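PDB 2VHH: Cg3027-pa from Drosophila melanogaster, which probably hydrolyses N-carbamoyl-beta-alanine and its 2-methyl analogue to the beta-amino acid, ammonium and carbon dioxide, a step of pyrimidine degradation. Local coordinates for residues 45-48 / 49-53; 274-277 / 278-282; 363-366 / 367-371. One frame throughout, in Å; residues are numbered along the deposited sequence.

Interaction 1 of 3, residues 45-48 / 49-53; sequences KDIA and EQNGF
A48 and F53 meet where helix 42-50 finishes in a Schellman motif, just before the chain enters strand 54-59. The turn is made at G52, whose positive phi of 68° reverses the backbone so that two amides reach back into the last helical turn: F53 N bonds to A48 O at 3.0 Å, and G52 N bonds to E49 O at 3.3 Å. The same reversal brings the F53 ring back beside the helix. Its CG lies between the backbone N and the carbonyl carbon (chi1 67°), a rotation that lays the ring over A48. A48 CA then sits over one face of the ring, 3.7 Å from its centroid, as a CH-pi contact, and A48 CB touches the CE2 corner at 3.8 Å. I47 contributes through its backbone: its O receives N51 N in an ordinary helical bond and lies 3.6 Å from F53 CE1, oblique to the ring. The I47 side chain turns away to T103 and E110 of helix 90-110, the helix that meets F53 through M104 and A107. On another side of the turn, E49 CB rests on K45 O, 3.4 Å away, while the extended remainder of the chain, CG anti to the backbone N (chi1 -155°), carries the carboxylate away from the contact. It comes near D46 without touching it, a spacing of like charges that may mildly disfavour both being ionised. E49 N donates the helical i to i+4 bond to K45 O at 3.0 Å.

Interaction 2 of 3, residues 274-277 / 278-282; sequences RNAA and IANSY
A277 and Y282 are joined across a Schellman motif: the backbone of helix 266-280 leaves helical geometry at S281 (phi 47°), and weak bonds run back from Y282 N to A277 O, 3.3 Å, and from S281 N to I278 O. The helix belongs to a beta-alpha-beta unit, and the turn delivers the chain to strand 283-295. A276 O is gripped twice by N280, by the helical N and by the side-chain ND2, each at 3.0 Å. With CG beside its backbone N (chi1 -64°), the asparagine folds back along the helix, and ND2 approaches in the carbonyl plane on a lone pair, the oxygen lying close to the plane of the amide. The Y282 ring comes in obliquely, its CE2 3.5 Å from A276 O, while its hydroxyl bonds to the W243 backbone O. A turn earlier, I278 CD1 lies against R274 O at 3.6 Å; the R274 guanidinium reaches G325 O, and N275 packs on N275 of the second subunit. Every residue here is buried, so the double grip on A276 O matters: one carbonyl satisfies both a main-chain and a side-chain N-H and helps to hold the N280 amide in its rotation.

Interaction 3 of 3, residues 363-366 / 367-371; sequences VPLY and AESFK
Y366 and F370, one turn apart on helix 363-374, bring their rings together at the edge of Y366, on the same side of the helix. F370 CE2 lies near the plane of the tyrosine ring, 4.4 Å from Y366 CD2, so neither ring stacks on the other. Both side chains have CG anti to the carbonyl carbon (chi1 -73° for Y366, -75° for F370), which sends them in the same direction from successive turns. The F370 ring also leans on the helix itself: its CG is 3.3 Å from Y366 O, met obliquely, and that oxygen accepts the F370 N-H at 2.9 Å. Beyond this pair, H199 and H219 of the second subunit both hydrogen-bond to the Y366 hydroxyl, M244 of the second subunit packs on F370, and F370 of that subunit touches A367. The contact lies far from the chain's centre, and its packing against the second subunit is consistent with a part in the octameric assembly. L365 and S369 form a separate pair one position earlier. Turned opposite the main-chain nitrogen (chi1 161°), the leucine brings CD1 to 3.8 Å from S369 OG. S369 N makes the helical bond to L365 O at 3.0 Å, and the serine hydroxyl, S369 OG, hydrogen-bonds to the same L365 O at 2.8 Å, from above the carbonyl plane.

The contacts come in series along the chain: 1 and 2 at the C-terminal ends of their helices, 3 inside helix 363-374. Interaction 1 lies at the margin of the seven-stranded sheet, beside strand 54-59 and helix 90-110; interaction 2 closes the helix that leads into strand 283-295 of the five-stranded sheet. Their centres are 33 Å apart. Interaction 3 lies 51 Å from interaction 1, across the chain's centre, but 20 Å from interaction 2 (nearest atoms about 9 Å apart). Interactions 2 and 3 both pack on helix 240-248 and both touch the second subunit, so this side of the chain contributes to the interface with that subunit, whereas interaction 1 touches no other chain.

Interaction 1 of 3, residues 45-48 / 49-53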
loop_
_atom_site.group_PDB
_atom_site.type_symbol
_atom_site.label_atom_id
_atom_site.label_comp_id
_atom_site.label_asym_id
_atom_site.label_seq_id
_atom_site.Cartn_x
_atom_site.Cartn_y
_atom_site.Cartn_z
ATOM N N LYS C 45 -53.324 -31.111 5.044
ATOM C CA LYS C 45 -54.444 -30.164 5.087
ATOM C C LYS C 45 -55.405 -30.412 6.263
ATOM O O LYS C 45 -56.003 -29.467 6.804
ATOM C CB LYS C 45 -55.221 -30.216 3.776
ATOM C CG LYS C 45 -54.889 -29.096 2.827
ATOM C CD LYS C 45 -55.547 -29.292 1.480
ATOM C CE LYS C 45 -54.687 -30.149 0.581
ATOM N NZ LYS C 45 -55.311 -30.357 -0.750
ATOM N N ASP C 46 -55.548 -31.681 6.648
ATOM C CA ASP C 46 -56.386 -32.060 7.786
ATOM C C ASP C 46 -55.808 -31.610 9.128
ATOM O O ASP C 46 -56.515 -30.981 9.921
ATOM C CB ASP C 46 -56.663 -33.570 7.805
ATOM C CG ASP C 46 -57.849 -33.966 6.927
ATOM O OD1 ASP C 46 -58.653 -33.085 6.543
ATOM O OD2 ASP C 46 -57.980 -35.172 6.626
ATOM N N ILE C 47 -54.535 -31.924 9.375
ATOM C CA ILE C 47 -53.871 -31.497 10.607
ATOM C C ILE C 47 -53.921 -29.973 10.742
ATOM O O ILE C 47 -54.055 -29.452 11.844
ATOM C CB ILE C 47 -52.412 -32.001 10.698
ATOM C CG1 ILE C 47 -52.362 -33.527 10.571
ATOM C CG2 ILE C 47 -51.785 -31.582 12.020
ATOM C CD1 ILE C 47 -51.041 -34.068 10.055
ATOM N N ALA C 48 -53.844 -29.273 9.616
ATOM C CA ALA C 48 -53.887 -27.813 9.587
ATOM C C ALA C 48 -55.258 -27.281 9.950
ATOM O O ALA C 48 -55.390 -26.347 10.744
ATOM C CB ALA C 48 -53.476 -27.303 8.215
ATOM N N GLU C 49 -56.281 -27.876 9.356
ATOM C CA GLU C 49 -57.638 -27.398 9.557
ATOM C C GLU C 49 -58.143 -27.681 10.978
ATOM O O GLU C 49 -58.700 -26.792 11.622
ATOM C CB GLU C 49 -58.577 -27.950 8.489
ATOM C CG GLU C 49 -59.793 -27.063 8.258
ATOM C CD GLU C 49 -60.652 -27.522 7.081
ATOM O OE1 GLU C 49 -61.028 -28.727 7.026
ATOM O OE2 GLU C 49 -60.957 -26.668 6.209
ATOM N N GLN C 50 -57.918 -28.899 11.467
ATOM C CA GLN C 50 -58.281 -29.237 12.827
ATOM C C GLN C 50 -57.588 -28.333 13.855
ATOM O O GLN C 50 -58.231 -27.884 14.805
ATOM C CB GLN C 50 -58.032 -30.718 13.089
ATOM C CG GLN C 50 -59.152 -31.601 12.566
ATOM C CD GLN C 50 -58.820 -33.061 12.696
ATOM O OE1 GLN C 50 -57.855 -33.540 12.094
ATOM N NE2 GLN C 50 -59.610 -33.786 13.493
ATOM N N ASN C 51 -56.309 -28.026 13.639
ATOM C CA ASN C 51 -55.547 -27.238 14.609
ATOM C C ASN C 51 -55.587 -25.734 14.357
ATOM O O ASN C 51 -54.968 -24.953 15.077
ATOM C CB ASN C 51 -54.115 -27.756 14.711
ATOM C CG ASN C 51 -54.047 -29.177 15.257
ATOM O OD1 ASN C 51 -53.258 -29.459 16.160
ATOM N ND2 ASN C 51 -54.871 -30.075 14.714
ATOM N N GLY C 52 -56.339 -25.341 13.338
ATOM C CA GLY C 52 -56.623 -23.936 13.083
ATOM C C GLY C 52 -55.447 -23.091 12.632
ATOM O O GLY C 52 -55.316 -21.934 13.041
ATOM N N PHE C 53 -54.584 -23.666 11.798
ATOM C CA PHE C 53 -53.534 -22.890 11.142
ATOM C C PHE C 53 -53.584 -23.043 9.622
ATOM O O PHE C 53 -53.969 -24.095 9.112
ATOM C CB PHE C 53 -52.143 -23.226 11.704
ATOM C CG PHE C 53 -51.662 -24.632 11.414
ATOM C CD1 PHE C 53 -51.957 -25.682 12.283
ATOM C CD2 PHE C 53 -50.856 -24.893 10.313
ATOM C CE1 PHE C 53 -51.480 -26.977 12.034
ATOM C CE2 PHE C 53 -50.390 -26.181 10.059
ATOM C CZ PHE C 53 -50.699 -27.222 10.923
#

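Interaction 2 of 3, residues 274-277 / 278-282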
loop_
_atom_site.group_PDB
_atom_site.type_symbol
_atom_site.label_atom_id
_atom_site.label_comp_id
_atom_site.label_asym_id
_atom_site.label_seq_id
_atom_site.Cartn_x
_atom_site.Cartn_y
_atom_site.Cartn_z
ATOM N N ARG C 274 -36.474 -9.797 -0.124
ATOM C CA ARG C 274 -36.654 -9.920 -1.565
ATOM C C ARG C 274 -35.412 -9.475 -2.325
ATOM O O ARG C 274 -34.959 -10.174 -3.240
ATOM C CB ARG C 274 -37.832 -9.079 -2.016
ATOM C CG ARG C 274 -38.111 -9.151 -3.501
ATOM C CD ARG C 274 -39.166 -10.190 -3.815
ATOM N NE ARG C 274 -39.470 -10.190 -5.237
ATOM C CZ ARG C 274 -40.367 -9.402 -5.815
ATOM N NH1 ARG C 274 -41.074 -8.556 -5.084
ATOM N NH2 ARG C 274 -40.552 -9.462 -7.127
ATOM N N ASN C 275 -34.866 -8.317 -1.940
ATOM C CA ASN C 275 -33.653 -7.763 -2.556
ATOM C C ASN C 275 -32.457 -8.683 -2.365
ATOM O O ASN C 275 -31.688 -8.914 -3.283
ATOM C CB ASN C 275 -33.355 -6.357 -1.994
ATOM C CG ASN C 275 -32.273 -5.598 -2.789
ATOM O OD1 ASN C 275 -31.299 -6.164 -3.262
ATOM N ND2 ASN C 275 -32.449 -4.307 -2.908
ATOM N N ALA C 276 -32.307 -9.201 -1.161
ATOM C CA ALA C 276 -31.217 -10.088 -0.838
ATOM C C ALA C 276 -31.169 -11.287 -1.787
ATOM O O ALA C 276 -30.090 -11.672 -2.255
ATOM C CB ALA C 276 -31.370 -10.558 0.564
ATOM N N ALA C 277 -32.342 -11.869 -2.053
ATOM C CA ALA C 277 -32.485 -12.988 -2.974
ATOM C C ALA C 277 -31.985 -12.630 -4.360
ATOM O O ALA C 277 -31.264 -13.409 -4.974
ATOM C CB ALA C 277 -33.940 -13.428 -3.047
ATOM N N ILE C 278 -32.390 -11.458 -4.847
ATOM C CA ILE C 278 -31.985 -10.950 -6.157
ATOM C C ILE C 278 -30.473 -10.705 -6.235
ATOM O O ILE C 278 -29.791 -11.257 -7.099
ATOM C CB ILE C 278 -32.744 -9.640 -6.510
ATOM C CG1 ILE C 278 -34.223 -9.935 -6.738
ATOM C CG2 ILE C 278 -32.132 -8.939 -7.740
ATOM C CD1 ILE C 278 -35.117 -8.734 -6.536
ATOM N N ALA C 279 -29.960 -9.883 -5.325
ATOM C CA ALA C 279 -28.571 -9.451 -5.356
ATOM C C ALA C 279 -27.608 -10.633 -5.256
ATOM O O ALA C 279 -26.585 -10.672 -5.942
ATOM C CB ALA C 279 -28.315 -8.441 -4.235
ATOM N N ASN C 280 -27.957 -11.606 -4.418
ATOM C CA ASN C 280 -27.066 -12.709 -4.100
ATOM C C ASN C 280 -27.391 -14.001 -4.808
ATOM O O ASN C 280 -26.717 -15.007 -4.594
ATOM C CB ASN C 280 -27.066 -12.948 -2.615
ATOM C CG ASN C 280 -26.510 -11.782 -1.859
ATOM O OD1 ASN C 280 -25.294 -11.584 -1.812
ATOM N ND2 ASN C 280 -27.395 -10.990 -1.262
ATOM N N SER C 281 -28.415 -13.958 -5.657
ATOM C CA SER C 281 -28.845 -15.106 -6.444
ATOM C C SER C 281 -28.969 -16.404 -5.632
ATOM O O SER C 281 -28.411 -17.449 -5.982
ATOM C CB SER C 281 -27.997 -15.231 -7.704
ATOM O OG SER C 281 -28.332 -14.141 -8.550
ATOM N N TYR C 282 -29.699 -16.307 -4.530
ATOM C CA TYR C 282 -30.068 -17.465 -3.747
ATOM C C TYR C 282 -31.504 -17.315 -3.277
ATOM O O TYR C 282 -32.143 -16.301 -3.561
ATOM C CB TYR C 282 -29.105 -17.702 -2.565
ATOM C CG TYR C 282 -28.887 -16.555 -1.590
ATOM C CD1 TYR C 282 -27.642 -16.373 -0.984
ATOM C CD2 TYR C 282 -29.904 -15.658 -1.269
ATOM C CE1 TYR C 282 -27.414 -15.334 -0.087
ATOM C CE2 TYR C 282 -29.685 -14.609 -0.381
ATOM C CZ TYR C 282 -28.439 -14.457 0.210
ATOM O OH TYR C 282 -28.215 -13.430 1.102
#

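Interaction 3 of 3, residues 363-366 / 367-371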
loop_
_atom_site.group_PDB
_atom_site.type_symbol
_atom_site.label_atom_id
_atom_site.label_comp_id
_atom_site.label_asym_id
_atom_site.label_seq_id
_atom_site.Cartn_x
_atom_site.Cartn_y
_atom_site.Cartn_z
ATOM N N VAL C 363 -15.450 -7.433 -5.535
ATOM C CA VAL C 363 -15.175 -7.595 -4.107
ATOM C C VAL C 363 -13.823 -7.036 -3.644
ATOM O O VAL C 363 -13.749 -6.453 -2.569
ATOM C CB VAL C 363 -15.364 -9.069 -3.616
ATOM C CG1 VAL C 363 -16.700 -9.264 -2.989
ATOM C CG2 VAL C 363 -15.191 -10.054 -4.768
ATOM N N PRO C 364 -12.749 -7.209 -4.437
ATOM C CA PRO C 364 -11.504 -6.588 -3.980
ATOM C C PRO C 364 -11.602 -5.067 -3.842
ATOM O O PRO C 364 -11.077 -4.520 -2.877
ATOM C CB PRO C 364 -10.491 -6.985 -5.065
ATOM C CG PRO C 364 -11.060 -8.208 -5.683
ATOM C CD PRO C 364 -12.542 -7.954 -5.690
ATOM N N LEU C 365 -12.276 -4.402 -4.784
ATOM C CA LEU C 365 -12.496 -2.954 -4.688
ATOM C C LEU C 365 -13.237 -2.600 -3.401
ATOM O O LEU C 365 -12.841 -1.687 -2.672
ATOM C CB LEU C 365 -13.271 -2.402 -5.895
ATOM C CG LEU C 365 -13.952 -1.022 -5.732
ATOM C CD1 LEU C 365 -12.962 0.129 -5.712
ATOM C CD2 LEU C 365 -14.995 -0.778 -6.812
ATOM N N TYR C 366 -14.311 -3.327 -3.124
ATOM C CA TYR C 366 -15.144 -3.026 -1.976
ATOM C C TYR C 366 -14.506 -3.342 -0.634
ATOM O O TYR C 366 -14.746 -2.635 0.343
ATOM C CB TYR C 366 -16.505 -3.691 -2.119
ATOM C CG TYR C 366 -17.309 -2.981 -3.153
ATOM C CD1 TYR C 366 -17.323 -3.422 -4.466
ATOM C CD2 TYR C 366 -18.003 -1.825 -2.834
ATOM C CE1 TYR C 366 -18.035 -2.745 -5.436
ATOM C CE2 TYR C 366 -18.712 -1.140 -3.788
ATOM C CZ TYR C 366 -18.724 -1.604 -5.092
ATOM O OH TYR C 366 -19.439 -0.926 -6.040
ATOM N N ALA C 367 -13.688 -4.390 -0.587
ATOM C CA ALA C 367 -12.940 -4.723 0.624
ATOM C C ALA C 367 -11.998 -3.590 0.989
ATOM O O ALA C 367 -11.850 -3.270 2.157
ATOM C CB ALA C 367 -12.178 -6.019 0.445
ATOM N N GLU C 368 -11.375 -2.980 -0.019
ATOM C CA GLU C 368 -10.432 -1.894 0.196
ATOM C C GLU C 368 -11.149 -0.602 0.586
ATOM O O GLU C 368 -10.715 0.098 1.496
ATOM C CB GLU C 368 -9.534 -1.706 -1.029
ATOM C CG GLU C 368 -8.380 -0.713 -0.857
ATOM C CD GLU C 368 -7.513 -0.983 0.371
ATOM O OE1 GLU C 368 -7.582 -2.103 0.942
ATOM O OE2 GLU C 368 -6.756 -0.066 0.771
ATOM N N SER C 369 -12.263 -0.315 -0.077
ATOM C CA SER C 369 -13.064 0.862 0.238
ATOM C C SER C 369 -13.666 0.781 1.630
ATOM O O SER C 369 -13.684 1.772 2.351
ATOM C CB SER C 369 -14.166 1.053 -0.794
ATOM O OG SER C 369 -13.632 0.940 -2.101
ATOM N N PHE C 370 -14.153 -0.393 2.015
ATOM C CA PHE C 370 -14.733 -0.569 3.344
ATOM C C PHE C 370 -13.664 -0.479 4.442
ATOM O O PHE C 370 -13.952 -0.046 5.561
ATOM C CB PHE C 370 -15.511 -1.886 3.440
ATOM C CG PHE C 370 -16.853 -1.871 2.739
ATOM C CD1 PHE C 370 -17.697 -2.973 2.823
ATOM C CD2 PHE C 370 -17.277 -0.765 2.010
ATOM C CE1 PHE C 370 -18.933 -2.979 2.178
ATOM C CE2 PHE C 370 -18.510 -0.758 1.361
ATOM C CZ PHE C 370 -19.341 -1.865 1.444
ATOM N N LYS C 371 -12.434 -0.876 4.111
ATOM C CA LYS C 371 -11.323 -0.770 5.039
ATOM C C LYS C 371 -11.008 0.686 5.353
ATOM O O LYS C 371 -10.947 1.057 6.519
ATOM C CB LYS C 371 -10.082 -1.486 4.508
ATOM C CG LYS C 371 -9.100 -1.809 5.615
ATOM C CD LYS C 371 -7.729 -2.182 5.111
ATOM C CE LYS C 371 -6.767 -2.281 6.294
ATOM N NZ LYS C 371 -5.906 -3.508 6.249
#